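Side-chain contacts in alkane monooxygenase (Geobacillus thermodenitrificans, PDB 3B9O), which belongs to the luciferase-like monooxygenase family, builds on a TIM-barrel scaffold and holds flavin mononucleotide in its pocket: residues Glu110-His115 with Leu165-Lys170; His154-Asp159 with Gly203-Val208; Leu160-Leu165 with Ser230-Glu235; Asp260-Ala265 with Arg270-Ile275. All blocks are in the same frame, centred on the assembly; numbering follows the deposited sequence.

How the interactions relate
Three of the four contacts use helix 154-174, which therefore borders helix 112-125, the 203-208 segment and helix 231-240. Interaction 2 uses residues 154-159, interaction 3 residues 160-165 and interaction 1 residues 165-170, with L165 common to interactions 1 and 3. Their centres lie about 9 to 14 Å apart, and their segments alternate along the chain. Interaction 4 comes later in the sequence, its centre about 15 Å from that of interaction 3, to which the salt bridges R234-D260 and E235-R264 join it. Interactions 2 and 3 place helices 154-174 and 231-240 beside the flavin mononucleotide phosphate, whereas interactions 1 and 4 are packing between helices and loops on the barrel.

Interaction 1: Glu110-His115 with Leu165-Lys170; sequences EHPYGH and LEVCYK
P112, in the first turn of helix 112-125, packs its ring against V167 and C168 of helix 154-174, and the two backbones come close here, with 6.4 Å between P112 CA and C168 CA. Followed outward from the backbone, the proline ring spends two atoms on the same methyl group. P112 CB reaches V167 CG1 at 3.8 Å and also lies 4.0 Å from C168 SG, so it sits against both side chains. One atom further, P112 CG shares that methyl, 3.9 Å from V167 CG1. P112 CD no longer meets V167 or C168 but turns to F206 of the 203-208 segment and packs on its ring. The valine branch is placed for this by its torsion, since CG1 stands anti to the backbone N (chi1 173°) and so comes to the proline.

C168 works one residue on. Its sulfur lies at the rim of the H115 imidazole, with C168 SG 5.4 Å from the ring centroid and 83° off the ring normal, a sulfur-aromatic approach made near the ring plane. No hydrogen bond crosses between the two segments, and all four touching residues are buried, so this is van der Waals packing.

Helix 112-125 follows barrel strand 100-106, and helix 154-174 comes after strand 130-135 and the short helix 140-145. Between the two helices Y164 lies against both P112 and H115 and bonds through its hydroxyl to E110 O. H115 stacks on F105 of strand 100-106 and meets W132 of strand 130-135 edge-to-face, while V208 of strand 207-208 rests on V167.

Interaction 2: His154-Asp159 with Gly203-Val208; sequences HDERYD and GKYFEV. With FMN (flavin mononucleotide), chain C.
The hydroxyl of Y205 arrives at the side chain of E156 on helix 154-174. That oxygen has two neighbours at the same distance: E156 CG is 3.4 Å from Y205 OH, and the hydrogen bond from Y205 OH to E156 OE2 is also 3.4 Å, hence weak. E156 runs out extended with CG anti to the backbone N (chi1 -178°), which carries the carboxylate to the ring edge with the two planes 52° apart. A second, looser attraction comes from K204, whose NZ is 4.5 Å from E156 OE2, beyond salt-bridge range; further back, K204 CG lies over the centre of one Y205 face. E156 OE1 has a long, weak ion pair with K150. D159 offers Y205 its backbone, with 4.2 Å from D159 C to Y205 CE2, and its OD1 is taken by a salt bridge to R232.

The backbone N-H groups of Y205 and F206 are both satisfied by the E163 carboxylate, and G203 N bonds to F206 O at 2.9 Å, which closes the turn. From another side of the helix, Y158 OH donates to flavin mononucleotide O2P at 2.6 Å.

The chemistry is therefore uneven: a weak, partly solvent-facing polar fringe joins E156 to Y205 and K204, whereas the stronger polar hold on the turn is the E163 carboxylate, which accepts from Y205 N and F206 N, and the same helix uses Y158 to bind the phosphate.

Interaction 3: Leu160-Leu165 with Ser230-Glu235; sequences LADEYL and SERGRE. With FMN (flavin mononucleotide), chain C.
D162 and R232 are joined twice over, once directly and once through a water, so that both carboxylate oxygens and both terminal guanidinium nitrogens are engaged. R232 NH2 donates to D162 OD1 at 2.7 Å, with an N-H...O angle of 141°. The oxygen lies in the guanidinium plane and is met on its syn side, 28° out of the carboxylate plane. Beside this salt bridge a water accepts from R232 NH1 at 2.8 Å and donates to D162 OD2, also at 2.8 Å. A bend at chi2 (57°) swings the arginine toward helix 154-174. R232 NH2 has D159 OD1 as a second salt-bridge partner, and D162 OD2 is bonded to H240 as well.

R232 belongs to the first turn of helix 231-240, which follows barrel strand 223-227 and has the flavin mononucleotide phosphate at its N-terminus, where the helix dipole would probably favour an anion. S230 is the N-cap: its OG accepts from G233 N at 3.1 Å. The same OG is modelled as donating to phosphate O2P, but the 2.4 Å between S230 OG and O2P is doubtfully short and its exact length should carry no weight. S230 N donates to phosphate O3P at 3.0 Å.

Interaction 4: Asp260-Ala265 with Arg270-Ile275; sequences DIRKRA and RNPDHI
R262 and P272 cross at about a right angle: the edge of the proline ring, at P272 CB, stands 3.6 Å above the R262 guanidinium plane, offset toward its rim. Lower on the arginine, R262 CB touches P272 CB at 3.7 Å. The chain then turns at chi3 (111°), which brings R262 NH2 to D273. Here the meeting is at the guanidinium edge, the two planes 45° apart, and R262 NH2 makes a salt bridge with D273 OD1; the modelled 2.4 Å is doubtfully short.

On the inner side I275 faces the helix. Its CD1 lies 3.6 Å from A265 CB and, more loosely, 4.3 Å from I261 CG2. I275 CG1 also sits over one face of the R270 guanidinium, whose NH2 bonds to the carbonyl oxygens of A238 and A241. R270 N closes back on A265 O in a weak bond of 3.4 Å, and N271 OD1 accepts from D273 N at 3.0 Å, an Asx turn opening the 3-10 segment 272-274.

The contact thus divides by chemistry. Aliphatic packing seats the loop between helix 251-265 and strand 276-285 on the helix, while the R262-D273 ion pair, toward the more exposed side, probably limits rotation of the guanidinium, together with the water between R262 NE and I275 O.

Interaction 1: Glu110-His115 with Leu165-Lys170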
# COMPACT_ATOMS: atom_id res chain seq x y z
N GLU A 110 6.20 -9.51 13.89
CA GLU A 110 5.40 -9.30 15.10
C GLU A 110 4.13 -10.18 15.14
O GLU A 110 3.52 -10.43 14.08
CB GLU A 110 5.06 -7.80 15.26
CG GLU A 110 6.29 -6.82 15.19
CD GLU A 110 5.85 -5.36 15.08
OE1 GLU A 110 6.29 -4.62 14.13
OE2 GLU A 110 5.02 -4.96 15.94
N HIS A 111 3.74 -10.62 16.33
CA HIS A 111 2.71 -11.65 16.48
C HIS A 111 1.35 -11.18 15.99
O HIS A 111 0.96 -10.03 16.25
CB HIS A 111 2.64 -12.13 17.95
CG HIS A 111 1.78 -13.35 18.14
ND1 HIS A 111 2.31 -14.63 18.21
CD2 HIS A 111 0.44 -13.50 18.23
CE1 HIS A 111 1.33 -15.51 18.35
NE2 HIS A 111 0.18 -14.85 18.36
N PRO A 112 0.61 -12.06 15.29
CA PRO A 112 -0.73 -11.69 14.82
C PRO A 112 -1.76 -11.28 15.88
O PRO A 112 -2.70 -10.57 15.54
CB PRO A 112 -1.21 -12.96 14.06
CG PRO A 112 -0.33 -14.05 14.63
CD PRO A 112 0.98 -13.41 14.83
N TYR A 113 -1.62 -11.73 17.13
CA TYR A 113 -2.67 -11.45 18.14
C TYR A 113 -2.67 -9.96 18.46
O TYR A 113 -3.75 -9.38 18.61
CB TYR A 113 -2.46 -12.26 19.41
CG TYR A 113 -3.64 -12.31 20.36
CD1 TYR A 113 -4.77 -13.09 20.06
CD2 TYR A 113 -3.60 -11.63 21.56
CE1 TYR A 113 -5.82 -13.17 20.95
CE2 TYR A 113 -4.65 -11.73 22.49
CZ TYR A 113 -5.74 -12.50 22.18
OH TYR A 113 -6.79 -12.57 23.05
N GLY A 114 -1.47 -9.37 18.51
CA GLY A 114 -1.30 -7.94 18.78
C GLY A 114 -1.73 -7.10 17.58
O GLY A 114 -2.41 -6.08 17.73
N HIS A 115 -1.35 -7.56 16.38
CA HIS A 115 -1.81 -6.95 15.15
C HIS A 115 -3.34 -6.97 14.98
O HIS A 115 -3.95 -6.00 14.50
CB HIS A 115 -1.17 -7.59 13.92
CG HIS A 115 -1.43 -6.82 12.66
ND1 HIS A 115 -2.10 -7.35 11.58
CD2 HIS A 115 -1.19 -5.52 12.35
CE1 HIS A 115 -2.20 -6.44 10.64
NE2 HIS A 115 -1.66 -5.32 11.08
N LEU A 165 -2.46 -14.53 8.22
CA LEU A 165 -3.81 -14.15 7.77
C LEU A 165 -4.89 -15.12 8.27
O LEU A 165 -5.96 -14.68 8.67
CB LEU A 165 -3.85 -13.98 6.25
CG LEU A 165 -3.40 -12.60 5.71
CD1 LEU A 165 -3.53 -12.67 4.22
CD2 LEU A 165 -4.28 -11.47 6.23
N GLU A 166 -4.61 -16.43 8.28
CA GLU A 166 -5.55 -17.45 8.80
C GLU A 166 -5.96 -17.02 10.22
O GLU A 166 -7.16 -16.98 10.54
CB GLU A 166 -4.88 -18.86 8.84
CG GLU A 166 -5.87 -20.04 8.99
CD GLU A 166 -5.26 -21.50 9.24
OE1 GLU A 166 -6.10 -22.38 9.61
OE2 GLU A 166 -4.00 -21.76 9.09
N VAL A 167 -4.95 -16.71 11.04
CA VAL A 167 -5.13 -16.30 12.46
C VAL A 167 -5.95 -15.02 12.57
O VAL A 167 -6.92 -14.98 13.33
CB VAL A 167 -3.75 -16.10 13.20
CG1 VAL A 167 -3.95 -15.53 14.58
CG2 VAL A 167 -2.95 -17.45 13.25
N CYS A 168 -5.58 -14.00 11.79
CA CYS A 168 -6.30 -12.72 11.79
C CYS A 168 -7.74 -12.91 11.33
O CYS A 168 -8.69 -12.45 12.00
CB CYS A 168 -5.54 -11.67 10.94
SG CYS A 168 -3.98 -11.23 11.76
N TYR A 169 -7.94 -13.64 10.22
CA TYR A 169 -9.33 -13.93 9.77
C TYR A 169 -10.17 -14.61 10.86
O TYR A 169 -11.31 -14.21 11.10
CB TYR A 169 -9.37 -14.85 8.53
CG TYR A 169 -8.74 -14.34 7.25
CD1 TYR A 169 -8.20 -15.26 6.33
CD2 TYR A 169 -8.68 -12.97 6.93
CE1 TYR A 169 -7.63 -14.84 5.13
CE2 TYR A 169 -8.11 -12.53 5.71
CZ TYR A 169 -7.58 -13.48 4.83
OH TYR A 169 -7.02 -13.09 3.64
N LYS A 170 -9.62 -15.64 11.53
CA LYS A 170 -10.37 -16.30 12.63
C LYS A 170 -10.75 -15.32 13.75
O LYS A 170 -11.89 -15.27 14.16
CB LYS A 170 -9.60 -17.46 13.21
CG LYS A 170 -9.49 -18.67 12.24
CD LYS A 170 -8.38 -19.62 12.72
CE LYS A 170 -8.28 -20.74 11.68
NZ LYS A 170 -7.52 -21.88 12.19

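Interaction 2: His154-Asp159 with Gly203-Val208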
# COMPACT_ATOMS: atom_id res chain seq x y z
N HIS A 154 12.62 -16.58 1.05
CA HIS A 154 11.60 -15.79 0.33
C HIS A 154 10.20 -16.44 0.27
O HIS A 154 9.22 -15.84 0.71
CB HIS A 154 12.09 -15.45 -1.08
CG HIS A 154 11.04 -14.81 -1.94
ND1 HIS A 154 10.95 -13.45 -2.12
CD2 HIS A 154 10.02 -15.35 -2.64
CE1 HIS A 154 9.94 -13.18 -2.93
NE2 HIS A 154 9.35 -14.32 -3.25
N ASP A 155 10.11 -17.67 -0.26
CA ASP A 155 8.82 -18.32 -0.45
C ASP A 155 8.20 -18.74 0.87
O ASP A 155 6.98 -18.64 1.06
CB ASP A 155 8.94 -19.53 -1.40
CG ASP A 155 8.86 -19.14 -2.89
OD1 ASP A 155 9.12 -17.96 -3.24
OD2 ASP A 155 8.52 -20.04 -3.70
N GLU A 156 9.04 -19.21 1.79
CA GLU A 156 8.60 -19.62 3.10
C GLU A 156 7.99 -18.43 3.90
O GLU A 156 7.07 -18.61 4.69
CB GLU A 156 9.79 -20.22 3.85
CG GLU A 156 9.45 -20.73 5.21
CD GLU A 156 10.59 -21.52 5.84
OE1 GLU A 156 11.73 -21.54 5.28
OE2 GLU A 156 10.30 -22.13 6.91
N ARG A 157 8.50 -17.23 3.68
CA ARG A 157 7.88 -16.04 4.26
C ARG A 157 6.40 -15.89 3.87
O ARG A 157 5.60 -15.44 4.69
CB ARG A 157 8.65 -14.78 3.87
CG ARG A 157 9.97 -14.67 4.63
CD ARG A 157 10.88 -13.59 4.08
NE ARG A 157 12.10 -13.65 4.84
CZ ARG A 157 12.63 -12.65 5.54
NH1 ARG A 157 12.08 -11.44 5.53
NH2 ARG A 157 13.75 -12.86 6.20
N TYR A 158 6.05 -16.26 2.64
CA TYR A 158 4.65 -16.23 2.17
C TYR A 158 3.77 -17.33 2.78
O TYR A 158 2.58 -17.11 3.02
CB TYR A 158 4.57 -16.26 0.64
CG TYR A 158 4.76 -14.90 0.00
CD1 TYR A 158 5.95 -14.55 -0.62
CD2 TYR A 158 3.75 -13.95 0.05
CE1 TYR A 158 6.12 -13.27 -1.20
CE2 TYR A 158 3.90 -12.66 -0.51
CZ TYR A 158 5.08 -12.33 -1.13
OH TYR A 158 5.21 -11.05 -1.69
N ASP A 159 4.35 -18.50 3.05
CA ASP A 159 3.63 -19.52 3.79
C ASP A 159 3.29 -19.05 5.22
O ASP A 159 2.21 -19.31 5.73
CB ASP A 159 4.45 -20.81 3.85
CG ASP A 159 4.72 -21.41 2.46
OD1 ASP A 159 3.88 -21.29 1.56
OD2 ASP A 159 5.77 -22.03 2.31
N GLY A 203 -1.23 -24.30 14.12
CA GLY A 203 -0.61 -24.52 12.83
C GLY A 203 0.88 -24.61 12.99
O GLY A 203 1.38 -24.66 14.12
N LYS A 204 1.60 -24.57 11.88
CA LYS A 204 3.04 -24.67 11.88
C LYS A 204 3.76 -23.52 12.61
O LYS A 204 4.74 -23.74 13.33
CB LYS A 204 3.55 -24.77 10.45
CG LYS A 204 5.04 -24.62 10.25
CD LYS A 204 5.40 -24.96 8.82
CE LYS A 204 6.88 -25.20 8.68
NZ LYS A 204 7.16 -25.31 7.24
N TYR A 205 3.27 -22.29 12.38
CA TYR A 205 3.93 -21.11 12.95
C TYR A 205 3.26 -20.58 14.21
O TYR A 205 3.94 -20.04 15.06
CB TYR A 205 4.06 -19.99 11.92
CG TYR A 205 4.86 -20.40 10.70
CD1 TYR A 205 6.25 -20.45 10.74
CD2 TYR A 205 4.22 -20.73 9.51
CE1 TYR A 205 6.98 -20.83 9.63
CE2 TYR A 205 4.94 -21.13 8.41
CZ TYR A 205 6.31 -21.16 8.48
OH TYR A 205 7.01 -21.54 7.38
N PHE A 206 1.96 -20.77 14.34
CA PHE A 206 1.20 -20.16 15.43
C PHE A 206 0.31 -21.13 16.19
O PHE A 206 -0.27 -22.06 15.62
CB PHE A 206 0.33 -19.01 14.86
CG PHE A 206 1.15 -17.95 14.20
CD1 PHE A 206 1.04 -17.73 12.83
CD2 PHE A 206 2.03 -17.17 14.96
CE1 PHE A 206 1.80 -16.74 12.22
CE2 PHE A 206 2.80 -16.19 14.38
CZ PHE A 206 2.69 -15.97 12.99
N GLU A 207 0.15 -20.83 17.46
CA GLU A 207 -0.81 -21.50 18.32
C GLU A 207 -1.55 -20.39 19.08
O GLU A 207 -0.97 -19.71 19.93
CB GLU A 207 -0.06 -22.42 19.30
CG GLU A 207 -1.00 -23.34 20.11
CD GLU A 207 -1.47 -24.51 19.27
OE1 GLU A 207 -0.70 -25.02 18.42
OE2 GLU A 207 -2.63 -24.94 19.47
N VAL A 208 -2.82 -20.21 18.74
CA VAL A 208 -3.63 -19.08 19.25
C VAL A 208 -5.02 -19.58 19.62
O VAL A 208 -5.89 -19.68 18.77
CB VAL A 208 -3.75 -17.90 18.23
CG1 VAL A 208 -4.62 -16.76 18.80
CG2 VAL A 208 -2.37 -17.40 17.85
N1 FMN C . 7.85 -4.05 0.65
C2 FMN C . 7.89 -3.47 1.87
O2 FMN C . 8.55 -4.04 2.78
N3 FMN C . 7.22 -2.28 2.05
C4 FMN C . 6.51 -1.70 1.04
O4 FMN C . 5.89 -0.62 1.23
C4A FMN C . 6.45 -2.30 -0.23
N5 FMN C . 5.76 -1.78 -1.28
C5A FMN C . 5.76 -2.42 -2.49
C6 FMN C . 5.07 -1.90 -3.60
C7 FMN C . 5.07 -2.58 -4.84
C7M FMN C . 4.33 -2.03 -6.04
C8 FMN C . 5.76 -3.77 -4.97
C8M FMN C . 5.78 -4.51 -6.29
C9 FMN C . 6.46 -4.30 -3.88
C9A FMN C . 6.47 -3.63 -2.64
N10 FMN C . 7.15 -4.14 -1.58
C10 FMN C . 7.16 -3.50 -0.39
C1' FMN C . 7.90 -5.41 -1.68
C2' FMN C . 7.04 -6.57 -1.14
O2' FMN C . 5.80 -6.09 -0.64
C3' FMN C . 7.70 -7.42 -0.04
O3' FMN C . 8.31 -6.63 1.00
C4' FMN C . 8.61 -8.53 -0.60
O4' FMN C . 9.91 -8.51 0.00
C5' FMN C . 8.79 -8.52 -2.12
O5' FMN C . 7.76 -9.36 -2.61
P FMN C . 7.90 -10.24 -3.95
O1P FMN C . 9.32 -10.78 -3.91
O2P FMN C . 6.81 -11.26 -3.79
O3P FMN C . 7.74 -9.27 -5.11

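Interaction 3: Leu160-Leu165 with Ser230-Glu235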
# COMPACT_ATOMS: atom_id res chain seq x y z
N LEU A 160 4.26 -18.39 5.86
CA LEU A 160 4.05 -17.78 7.16
C LEU A 160 2.92 -16.72 7.09
O LEU A 160 2.01 -16.70 7.94
CB LEU A 160 5.37 -17.18 7.67
CG LEU A 160 5.29 -16.22 8.86
CD1 LEU A 160 4.71 -16.90 10.09
CD2 LEU A 160 6.65 -15.66 9.17
N ALA A 161 2.98 -15.88 6.07
CA ALA A 161 1.92 -14.93 5.81
C ALA A 161 0.53 -15.59 5.65
O ALA A 161 -0.48 -15.06 6.15
CB ALA A 161 2.27 -14.07 4.61
N ASP A 162 0.45 -16.73 4.93
CA ASP A 162 -0.78 -17.47 4.82
C ASP A 162 -1.39 -17.75 6.20
O ASP A 162 -2.56 -17.45 6.44
CB ASP A 162 -0.57 -18.81 4.09
CG ASP A 162 -0.60 -18.67 2.59
OD1 ASP A 162 0.21 -19.36 1.92
OD2 ASP A 162 -1.45 -17.92 2.05
N GLU A 163 -0.57 -18.28 7.11
CA GLU A 163 -1.07 -18.70 8.42
C GLU A 163 -1.34 -17.46 9.30
O GLU A 163 -2.26 -17.47 10.10
CB GLU A 163 -0.06 -19.60 9.14
CG GLU A 163 -0.69 -20.39 10.27
CD GLU A 163 0.29 -21.15 11.11
OE1 GLU A 163 1.31 -21.67 10.59
OE2 GLU A 163 0.06 -21.23 12.30
N TYR A 164 -0.53 -16.41 9.12
CA TYR A 164 -0.71 -15.14 9.81
C TYR A 164 -2.14 -14.59 9.50
O TYR A 164 -2.89 -14.21 10.41
CB TYR A 164 0.38 -14.15 9.34
CG TYR A 164 0.59 -12.96 10.25
CD1 TYR A 164 1.77 -12.84 10.99
CD2 TYR A 164 -0.41 -11.98 10.39
CE1 TYR A 164 2.00 -11.77 11.84
CE2 TYR A 164 -0.20 -10.87 11.27
CZ TYR A 164 1.01 -10.79 11.99
OH TYR A 164 1.20 -9.73 12.85
N LEU A 165 -2.46 -14.53 8.22
CA LEU A 165 -3.81 -14.15 7.77
C LEU A 165 -4.89 -15.12 8.27
O LEU A 165 -5.96 -14.68 8.67
CB LEU A 165 -3.85 -13.98 6.25
CG LEU A 165 -3.40 -12.60 5.71
CD1 LEU A 165 -3.53 -12.67 4.22
CD2 LEU A 165 -4.28 -11.47 6.23
N SER A 230 6.70 -11.24 -7.12
CA SER A 230 7.24 -12.60 -7.31
C SER A 230 6.11 -13.56 -7.62
O SER A 230 4.94 -13.25 -7.36
CB SER A 230 8.02 -13.06 -6.08
OG SER A 230 7.12 -13.28 -5.01
N GLU A 231 6.45 -14.71 -8.19
CA GLU A 231 5.40 -15.67 -8.53
C GLU A 231 4.63 -16.10 -7.27
O GLU A 231 3.41 -16.19 -7.30
CB GLU A 231 5.98 -16.87 -9.28
CG GLU A 231 4.90 -17.86 -9.67
CD GLU A 231 5.36 -18.94 -10.60
OE1 GLU A 231 4.58 -19.92 -10.78
OE2 GLU A 231 6.49 -18.82 -11.15
N ARG A 232 5.35 -16.33 -6.18
CA ARG A 232 4.72 -16.66 -4.89
C ARG A 232 3.80 -15.52 -4.39
O ARG A 232 2.70 -15.78 -3.88
CB ARG A 232 5.81 -16.97 -3.84
CG ARG A 232 5.29 -17.57 -2.52
CD ARG A 232 4.49 -18.87 -2.74
NE ARG A 232 3.86 -19.33 -1.50
CZ ARG A 232 2.68 -18.89 -1.01
NH1 ARG A 232 1.97 -17.96 -1.65
NH2 ARG A 232 2.21 -19.41 0.12
N GLY A 233 4.28 -14.28 -4.49
CA GLY A 233 3.51 -13.08 -4.19
C GLY A 233 2.21 -12.98 -5.00
O GLY A 233 1.15 -12.75 -4.45
N ARG A 234 2.29 -13.23 -6.31
CA ARG A 234 1.09 -13.15 -7.17
C ARG A 234 0.12 -14.21 -6.77
O ARG A 234 -1.08 -13.98 -6.77
CB ARG A 234 1.42 -13.29 -8.67
CG ARG A 234 1.92 -12.00 -9.31
CD ARG A 234 2.20 -12.19 -10.83
NE ARG A 234 3.61 -12.45 -10.94
CZ ARG A 234 4.21 -13.44 -11.58
NH1 ARG A 234 3.55 -14.35 -12.29
NH2 ARG A 234 5.52 -13.46 -11.51
N GLU A 235 0.64 -15.38 -6.39
CA GLU A 235 -0.23 -16.46 -5.92
C GLU A 235 -0.93 -16.08 -4.61
O GLU A 235 -2.12 -16.40 -4.38
CB GLU A 235 0.59 -17.74 -5.71
CG GLU A 235 -0.28 -18.95 -5.39
CD GLU A 235 -1.11 -19.42 -6.58
OE1 GLU A 235 -2.10 -20.11 -6.34
OE2 GLU A 235 -0.77 -19.11 -7.75
N1 FMN C . 7.85 -4.05 0.65
C2 FMN C . 7.89 -3.47 1.87
O2 FMN C . 8.55 -4.04 2.78
N3 FMN C . 7.22 -2.28 2.05
C4 FMN C . 6.51 -1.70 1.04
O4 FMN C . 5.89 -0.62 1.23
C4A FMN C . 6.45 -2.30 -0.23
N5 FMN C . 5.76 -1.78 -1.28
C5A FMN C . 5.76 -2.42 -2.49
C6 FMN C . 5.07 -1.90 -3.60
C7 FMN C . 5.07 -2.58 -4.84
C7M FMN C . 4.33 -2.03 -6.04
C8 FMN C . 5.76 -3.77 -4.97
C8M FMN C . 5.78 -4.51 -6.29
C9 FMN C . 6.46 -4.30 -3.88
C9A FMN C . 6.47 -3.63 -2.64
N10 FMN C . 7.15 -4.14 -1.58
C10 FMN C . 7.16 -3.50 -0.39
C1' FMN C . 7.90 -5.41 -1.68
C2' FMN C . 7.04 -6.57 -1.14
O2' FMN C . 5.80 -6.09 -0.64
C3' FMN C . 7.70 -7.42 -0.04
O3' FMN C . 8.31 -6.63 1.00
C4' FMN C . 8.61 -8.53 -0.60
O4' FMN C . 9.91 -8.51 0.00
C5' FMN C . 8.79 -8.52 -2.12
O5' FMN C . 7.76 -9.36 -2.61
P FMN C . 7.90 -10.24 -3.95
O1P FMN C . 9.32 -10.78 -3.91
O2P FMN C . 6.81 -11.26 -3.79
O3P FMN C . 7.74 -9.27 -5.11
O HOH W 1 -0.68 -17.90 -0.61

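Interaction 4: Asp260-Ala265 with Arg270-Ile275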
# COMPACT_ATOMS: atom_id res chain seq x y z
N ASP A 260 -2.82 -12.62 -15.07
CA ASP A 260 -2.14 -13.71 -14.34
C ASP A 260 -2.76 -13.94 -12.97
O ASP A 260 -3.13 -15.07 -12.60
CB ASP A 260 -0.66 -13.40 -14.19
CG ASP A 260 0.12 -14.55 -13.60
OD1 ASP A 260 0.76 -14.34 -12.57
OD2 ASP A 260 0.08 -15.67 -14.19
N ILE A 261 -2.93 -12.86 -12.23
CA ILE A 261 -3.57 -12.94 -10.93
C ILE A 261 -5.01 -13.37 -11.00
O ILE A 261 -5.44 -14.20 -10.19
CB ILE A 261 -3.43 -11.63 -10.11
CG1 ILE A 261 -1.99 -11.47 -9.67
CG2 ILE A 261 -4.27 -11.66 -8.83
CD1 ILE A 261 -1.69 -10.05 -9.35
N ARG A 262 -5.77 -12.85 -11.95
CA ARG A 262 -7.17 -13.30 -12.09
C ARG A 262 -7.28 -14.80 -12.41
O ARG A 262 -8.13 -15.49 -11.86
CB ARG A 262 -7.91 -12.47 -13.13
CG ARG A 262 -7.78 -11.00 -12.89
CD ARG A 262 -8.33 -10.21 -14.10
NE ARG A 262 -9.53 -9.57 -13.63
CZ ARG A 262 -10.77 -9.97 -13.86
NH1 ARG A 262 -11.04 -11.00 -14.65
NH2 ARG A 262 -11.75 -9.30 -13.29
N LYS A 263 -6.35 -15.31 -13.20
CA LYS A 263 -6.35 -16.75 -13.48
C LYS A 263 -6.02 -17.54 -12.23
O LYS A 263 -6.67 -18.55 -11.95
CB LYS A 263 -5.29 -17.11 -14.53
CG LYS A 263 -5.66 -16.60 -15.81
N ARG A 264 -5.02 -17.08 -11.49
CA ARG A 264 -4.61 -17.76 -10.26
C ARG A 264 -5.71 -17.81 -9.20
O ARG A 264 -5.73 -18.75 -8.39
CB ARG A 264 -3.35 -17.13 -9.69
CG ARG A 264 -2.11 -17.27 -10.57
CD ARG A 264 -0.98 -16.65 -9.83
NE ARG A 264 0.23 -16.59 -10.63
CZ ARG A 264 1.25 -17.43 -10.50
NH1 ARG A 264 1.22 -18.44 -9.62
NH2 ARG A 264 2.31 -17.27 -11.29
N ALA A 265 -6.62 -16.82 -9.23
CA ALA A 265 -7.68 -16.72 -8.23
C ALA A 265 -8.74 -17.83 -8.35
O ALA A 265 -9.35 -18.19 -7.35
CB ALA A 265 -8.35 -15.35 -8.26
N ARG A 270 -12.51 -17.95 -6.08
CA ARG A 270 -12.75 -16.51 -6.02
C ARG A 270 -13.23 -15.98 -7.35
O ARG A 270 -12.66 -16.34 -8.40
CB ARG A 270 -11.45 -15.78 -5.67
CG ARG A 270 -11.01 -15.90 -4.24
CD ARG A 270 -11.01 -14.50 -3.61
NE ARG A 270 -9.68 -14.01 -3.73
CZ ARG A 270 -9.25 -12.76 -3.55
NH1 ARG A 270 -10.04 -11.73 -3.21
NH2 ARG A 270 -7.96 -12.58 -3.69
N ASN A 271 -14.22 -15.09 -7.30
CA ASN A 271 -14.61 -14.32 -8.46
C ASN A 271 -13.52 -13.26 -8.72
O ASN A 271 -13.27 -12.40 -7.88
CB ASN A 271 -15.97 -13.70 -8.23
CG ASN A 271 -16.46 -12.85 -9.39
OD1 ASN A 271 -15.73 -12.52 -10.35
ND2 ASN A 271 -17.74 -12.49 -9.31
N PRO A 272 -12.86 -13.32 -9.88
CA PRO A 272 -11.72 -12.41 -10.15
C PRO A 272 -12.10 -10.91 -10.16
O PRO A 272 -11.24 -10.04 -9.93
CB PRO A 272 -11.19 -12.91 -11.50
CG PRO A 272 -12.41 -13.55 -12.16
CD PRO A 272 -13.12 -14.24 -11.00
N ASP A 273 -13.37 -10.61 -10.40
CA ASP A 273 -13.91 -9.26 -10.30
C ASP A 273 -13.99 -8.77 -8.84
O ASP A 273 -14.37 -7.61 -8.58
CB ASP A 273 -15.29 -9.18 -10.97
CG ASP A 273 -15.23 -9.38 -12.48
OD1 ASP A 273 -14.13 -9.21 -13.11
OD2 ASP A 273 -16.28 -9.72 -13.04
N HIS A 274 -13.62 -9.64 -7.90
CA HIS A 274 -13.59 -9.27 -6.49
C HIS A 274 -12.16 -8.85 -6.10
O HIS A 274 -11.87 -8.71 -4.92
CB HIS A 274 -14.05 -10.44 -5.63
CG HIS A 274 -15.53 -10.67 -5.66
ND1 HIS A 274 -16.39 -9.96 -6.47
CD2 HIS A 274 -16.29 -11.55 -4.97
CE1 HIS A 274 -17.62 -10.39 -6.28
NE2 HIS A 274 -17.59 -11.35 -5.37
N ILE A 275 -11.28 -8.70 -7.10
CA ILE A 275 -9.92 -8.22 -6.88
C ILE A 275 -9.78 -6.94 -7.71
O ILE A 275 -9.97 -6.98 -8.93
CB ILE A 275 -8.85 -9.27 -7.34
CG1 ILE A 275 -9.13 -10.68 -6.78
CG2 ILE A 275 -7.45 -8.79 -6.94
CD1 ILE A 275 -8.31 -11.81 -7.47
O HOH W 2 -9.38 -7.94 -11.72